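Local coordinates for protein RNA-dependent RNA Polymerase (Bombyx mori cytoplasmic polyhedrosis virus, PDB 6TZ0) that catalyses RNA-templated RNA synthesis, probably making plus-strand transcripts from the double-stranded viral genome and, after core assembly, the complementary minus strands, at residues 47-52 with 166-171; 146-151 with 206-211. One frame throughout, in Å; residues are numbered along the deposited sequence.

Contact 1: 47-52 with 166-171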
# COMPACT_ATOMS: atom_id res chain seq x y z
N ASN A 47 -8.68 -32.22 37.74
CA ASN A 47 -8.28 -32.08 39.13
C ASN A 47 -6.96 -32.81 39.40
O ASN A 47 -6.23 -32.46 40.33
CB ASN A 47 -9.39 -32.62 40.03
CG ASN A 47 -9.28 -32.14 41.46
OD1 ASN A 47 -8.40 -31.35 41.81
ND2 ASN A 47 -10.17 -32.63 42.32
N SER A 48 -6.64 -33.80 38.57
CA SER A 48 -5.49 -34.67 38.83
C SER A 48 -4.15 -34.00 38.57
O SER A 48 -3.12 -34.56 38.97
CB SER A 48 -5.61 -35.93 37.97
OG SER A 48 -5.53 -35.62 36.59
N ILE A 49 -4.12 -32.84 37.92
CA ILE A 49 -2.86 -32.15 37.66
C ILE A 49 -2.45 -31.36 38.89
O ILE A 49 -3.20 -30.49 39.37
CB ILE A 49 -2.97 -31.25 36.42
CG1 ILE A 49 -3.01 -32.10 35.14
CG2 ILE A 49 -1.82 -30.26 36.35
CD1 ILE A 49 -4.38 -32.45 34.63
N ALA A 50 -1.26 -31.65 39.41
CA ALA A 50 -0.73 -30.96 40.58
C ALA A 50 0.00 -29.69 40.16
O ALA A 50 0.71 -29.67 39.15
CB ALA A 50 0.21 -31.87 41.36
N LEU A 51 -0.15 -28.64 40.95
CA LEU A 51 0.45 -27.35 40.66
C LEU A 51 1.92 -27.36 41.09
O LEU A 51 2.22 -27.47 42.28
CB LEU A 51 -0.30 -26.23 41.37
CG LEU A 51 -1.75 -26.03 40.92
CD1 LEU A 51 -2.44 -25.00 41.77
CD2 LEU A 51 -1.80 -25.65 39.46
N ILE A 52 2.81 -27.25 40.12
CA ILE A 52 4.24 -27.18 40.41
C ILE A 52 4.66 -25.72 40.53
O ILE A 52 4.12 -24.84 39.86
CB ILE A 52 5.06 -27.92 39.32
CG1 ILE A 52 4.77 -27.36 37.93
CG2 ILE A 52 4.77 -29.41 39.37
CD1 ILE A 52 5.62 -27.94 36.87
N PRO A 166 4.90 -27.35 33.04
CA PRO A 166 4.45 -26.11 33.71
C PRO A 166 3.36 -25.31 33.00
O PRO A 166 2.72 -24.45 33.64
CB PRO A 166 5.74 -25.28 33.80
CG PRO A 166 6.81 -26.26 33.77
CD PRO A 166 6.37 -27.34 32.87
N LEU A 167 3.13 -25.56 31.72
CA LEU A 167 2.12 -24.78 31.01
C LEU A 167 0.72 -25.17 31.45
O LEU A 167 -0.20 -24.35 31.40
CB LEU A 167 2.30 -24.94 29.50
CG LEU A 167 1.50 -24.01 28.59
CD1 LEU A 167 1.89 -22.56 28.83
CD2 LEU A 167 1.67 -24.36 27.13
N ARG A 168 0.55 -26.40 31.96
CA ARG A 168 -0.72 -26.79 32.56
C ARG A 168 -1.01 -26.00 33.83
O ARG A 168 -2.14 -25.57 34.06
CB ARG A 168 -0.74 -28.28 32.87
CG ARG A 168 -0.54 -29.18 31.68
CD ARG A 168 -1.60 -28.95 30.63
NE ARG A 168 -2.95 -29.30 31.06
CZ ARG A 168 -3.51 -30.49 30.88
NH1 ARG A 168 -2.84 -31.46 30.29
NH2 ARG A 168 -4.75 -30.71 31.29
N THR A 169 0.02 -25.79 34.66
CA THR A 169 -0.18 -25.01 35.87
C THR A 169 -0.39 -23.54 35.56
O THR A 169 -1.14 -22.87 36.27
CB THR A 169 1.00 -25.17 36.82
OG1 THR A 169 2.17 -24.59 36.22
CG2 THR A 169 1.25 -26.63 37.07
N TYR A 170 0.22 -23.02 34.49
CA TYR A 170 -0.10 -21.66 34.05
C TYR A 170 -1.54 -21.54 33.58
O TYR A 170 -2.23 -20.57 33.93
CB TYR A 170 0.86 -21.19 32.96
CG TYR A 170 2.15 -20.61 33.49
CD1 TYR A 170 2.17 -19.32 34.01
CD2 TYR A 170 3.33 -21.33 33.47
CE1 TYR A 170 3.33 -18.77 34.50
CE2 TYR A 170 4.50 -20.79 33.95
CZ TYR A 170 4.49 -19.51 34.46
OH TYR A 170 5.65 -18.96 34.95
N VAL A 171 -2.03 -22.51 32.79
CA VAL A 171 -3.41 -22.50 32.32
C VAL A 171 -4.39 -22.58 33.49
O VAL A 171 -5.39 -21.85 33.54
CB VAL A 171 -3.64 -23.62 31.29
CG1 VAL A 171 -5.12 -23.81 30.99
CG2 VAL A 171 -2.94 -23.30 29.99
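Thr169 meets the loop 47-52 with its methyl group. CG2 of Thr169 lies 3.5 Å from the backbone N of Ile52 and 3.7 Å from CG1 of Ile52. It also touches CA of Leu51 and the carbonyl oxygen of Ala50, so this one methyl packs on three consecutive loop residues. The side chain of Leu51 runs past Thr169 in the opposite direction, and CD2 of Leu51 ends 3.9 Å from CB of Thr169. Ile52 reaches further back along the helix. Its CD1 touches the Pro166 ring, 3.7 Å from CG of Pro166. At the other end of the contact, Ile49 crosses Arg168 at about a right angle. CG1 of Ile49 lies over one face of the guanidinium, and CD1 of Ile49 is 3.8 Å from NH2 of Arg168.

The Thr169 methyl can face the loop because its hydroxyl is turned into the helix. OG1 of Thr169 sits between the backbone N and the carbonyl carbon (chi1 66°) and donates to O of Pro166 at 2.6 Å. The donor is tilted 25° from the carbonyl plane. The same oxygen also accepts from N of Tyr170, so two donors grip it. Arg168 is bent at chi2 and chi3, and its NH1 forms a salt bridge with Asp157 of helix 145-160. That bridge probably helps to fix the guanidinium face on which Ile49 rests. The carbonyl oxygen of Ile49 accepts a hydrogen bond from NZ of Lys172, one turn further along the helix.

This is loop-on-helix packing, away from the annotated binding sites. The connection between helix 37-44 and strand 54-58 lies against the first turn of helix 166-175 in the N-terminal part of the polymerase.

Contact 2: 146-151 with 206-211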
# COMPACT_ATOMS: atom_id res chain seq x y z
N TRP A 146 -10.70 -21.34 23.03
CA TRP A 146 -10.51 -22.48 23.91
C TRP A 146 -10.25 -23.75 23.13
O TRP A 146 -9.54 -24.63 23.61
CB TRP A 146 -11.71 -22.66 24.84
CG TRP A 146 -11.94 -21.49 25.75
CD1 TRP A 146 -12.94 -20.58 25.67
CD2 TRP A 146 -11.09 -21.06 26.83
NE1 TRP A 146 -12.80 -19.63 26.66
CE2 TRP A 146 -11.67 -19.91 27.38
CE3 TRP A 146 -9.92 -21.56 27.39
CZ2 TRP A 146 -11.11 -19.24 28.46
CZ3 TRP A 146 -9.37 -20.90 28.46
CH2 TRP A 146 -9.96 -19.75 28.98
N ARG A 147 -10.78 -23.85 21.91
CA ARG A 147 -10.47 -25.00 21.06
C ARG A 147 -9.03 -24.97 20.58
O ARG A 147 -8.38 -26.02 20.48
CB ARG A 147 -11.43 -25.03 19.87
CG ARG A 147 -12.85 -25.28 20.27
CD ARG A 147 -13.76 -25.29 19.08
NE ARG A 147 -15.14 -25.47 19.49
CZ ARG A 147 -16.18 -25.43 18.66
NH1 ARG A 147 -17.40 -25.61 19.12
NH2 ARG A 147 -15.98 -25.20 17.37
N GLU A 148 -8.50 -23.77 20.31
CA GLU A 148 -7.10 -23.65 19.93
C GLU A 148 -6.18 -23.97 21.10
O GLU A 148 -5.14 -24.63 20.92
CB GLU A 148 -6.84 -22.25 19.39
CG GLU A 148 -7.61 -21.95 18.11
CD GLU A 148 -7.32 -20.58 17.55
OE1 GLU A 148 -6.60 -19.80 18.21
OE2 GLU A 148 -7.81 -20.27 16.46
N LEU A 149 -6.55 -23.54 22.31
CA LEU A 149 -5.78 -23.91 23.49
C LEU A 149 -5.86 -25.41 23.76
O LEU A 149 -4.87 -26.03 24.18
CB LEU A 149 -6.25 -23.10 24.70
CG LEU A 149 -5.43 -23.26 25.98
CD1 LEU A 149 -4.01 -22.81 25.76
CD2 LEU A 149 -6.05 -22.51 27.13
N CYS A 150 -7.03 -26.02 23.50
CA CYS A 150 -7.16 -27.47 23.60
C CYS A 150 -6.28 -28.19 22.60
O CYS A 150 -5.71 -29.24 22.91
CB CYS A 150 -8.62 -27.90 23.41
SG CYS A 150 -9.71 -27.60 24.80
N ALA A 151 -6.12 -27.63 21.39
CA ALA A 151 -5.25 -28.23 20.39
C ALA A 151 -3.79 -28.19 20.83
O ALA A 151 -3.07 -29.19 20.70
CB ALA A 151 -5.43 -27.53 19.05
N PHE A 206 -4.11 -13.92 26.90
CA PHE A 206 -3.15 -14.89 27.39
C PHE A 206 -3.48 -16.31 26.98
O PHE A 206 -2.61 -17.17 27.07
CB PHE A 206 -3.02 -14.79 28.90
CG PHE A 206 -2.24 -13.62 29.31
CD1 PHE A 206 -0.86 -13.66 29.24
CD2 PHE A 206 -2.87 -12.47 29.70
CE1 PHE A 206 -0.13 -12.57 29.58
CE2 PHE A 206 -2.14 -11.37 30.05
CZ PHE A 206 -0.77 -11.43 29.98
N VAL A 207 -4.69 -16.55 26.49
CA VAL A 207 -4.96 -17.81 25.81
C VAL A 207 -4.10 -17.93 24.56
O VAL A 207 -3.45 -18.96 24.32
CB VAL A 207 -6.46 -17.92 25.48
CG1 VAL A 207 -6.77 -19.22 24.77
CG2 VAL A 207 -7.27 -17.79 26.74
N TYR A 208 -4.01 -16.84 23.80
CA TYR A 208 -3.18 -16.82 22.60
C TYR A 208 -1.70 -16.82 22.96
O TYR A 208 -0.88 -17.40 22.24
CB TYR A 208 -3.51 -15.60 21.75
CG TYR A 208 -4.96 -15.50 21.34
CD1 TYR A 208 -5.53 -16.43 20.49
CD2 TYR A 208 -5.74 -14.42 21.75
CE1 TYR A 208 -6.84 -16.33 20.10
CE2 TYR A 208 -7.05 -14.31 21.35
CZ TYR A 208 -7.60 -15.26 20.53
OH TYR A 208 -8.91 -15.17 20.12
N THR A 209 -1.34 -16.18 24.08
CA THR A 209 0.04 -16.20 24.56
C THR A 209 0.47 -17.61 24.95
O THR A 209 1.57 -18.05 24.60
CB THR A 209 0.19 -15.25 25.74
OG1 THR A 209 -0.25 -13.94 25.35
CG2 THR A 209 1.63 -15.17 26.19
N CYS A 210 -0.40 -18.34 25.67
CA CYS A 210 -0.13 -19.74 25.99
C CYS A 210 -0.08 -20.62 24.75
O CYS A 210 0.72 -21.56 24.70
CB CYS A 210 -1.18 -20.27 26.97
SG CYS A 210 -1.11 -19.60 28.64
N CYS A 211 -0.91 -20.32 23.75
CA CYS A 211 -0.84 -21.05 22.48
C CYS A 211 0.50 -20.83 21.78
O CYS A 211 1.08 -21.77 21.23
CB CYS A 211 -1.99 -20.64 21.56
SG CYS A 211 -3.61 -21.26 22.03
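The first torsion of Val207 (chi1 180°) puts its CG1 on Leu149, 3.9 Å from CB of Leu149. The first torsion of Leu149 spreads its two methyls, CD2 to Val207 and CD1 to Cys210. Leu149 and Val207 cross at about a right angle. The other branch of Val207, CG2, sits over one face of the Trp146 indole, 4.0 Å from CH2 of Trp146. Val207 thus has one methyl on the leucine and the other on the tryptophan. CD1 of Leu149 covers the next turn of the partner helix, 4.0 Å from CB of Cys210. Cys211 reaches the opposing backbone: its SG is 3.7 Å from CA of Leu149 and 3.8 Å from the carbonyl carbon of Glu148.

This is a buried side-by-side packing of two helices in the N-terminal part of the polymerase. The segments run in nearly the same direction, 22° apart, and their axes approach to 9.4 Å. Phe175 of helix 166-175 touches both Val207 and Cys210.

The chain of Glu148 is extended beyond CG, which brings OE1 to the edge of the Tyr208 ring. OE1 lies in the ring plane, 4.0 Å from CE1 of Tyr208. The carboxylate is turned 65° from the ring. Both polar ends bond to nearby backbone: OE2 of Glu148 accepts from N of Phe142, and OH of Tyr208 pairs with N of Lys139. These bonds probably help to hold the carboxylate and the ring at their meeting point. The Trp146 indole stacks on Phe181, and the side chain of Trp146 comes within about 5 Å of that of Tyr184. Tyr184 and Arg147 belong to an ATP-binding site seen in this protein, although no ATP is bound to this chain here.

From the N terminus, the chain first passes the loop 47-52, whose partner segment comes 114 residues later, counted between the closest ends. It then runs through helix 145-160, which carries 146-151, before helix 166-175 closes contact 1. Helix 206-218 follows and closes contact 2 over a shorter span of 55 residues. The segments alternate, so the two contacts cross. Their centres are 15 Å apart, and they touch directly. CD2 of Leu167 packs on O of Cys210, and CG1 of Val171 lies 4.2 Å from CD2 of Leu149. Helix 166-175 therefore joins the loop on one side to the helix pair 145-160 and 206-218.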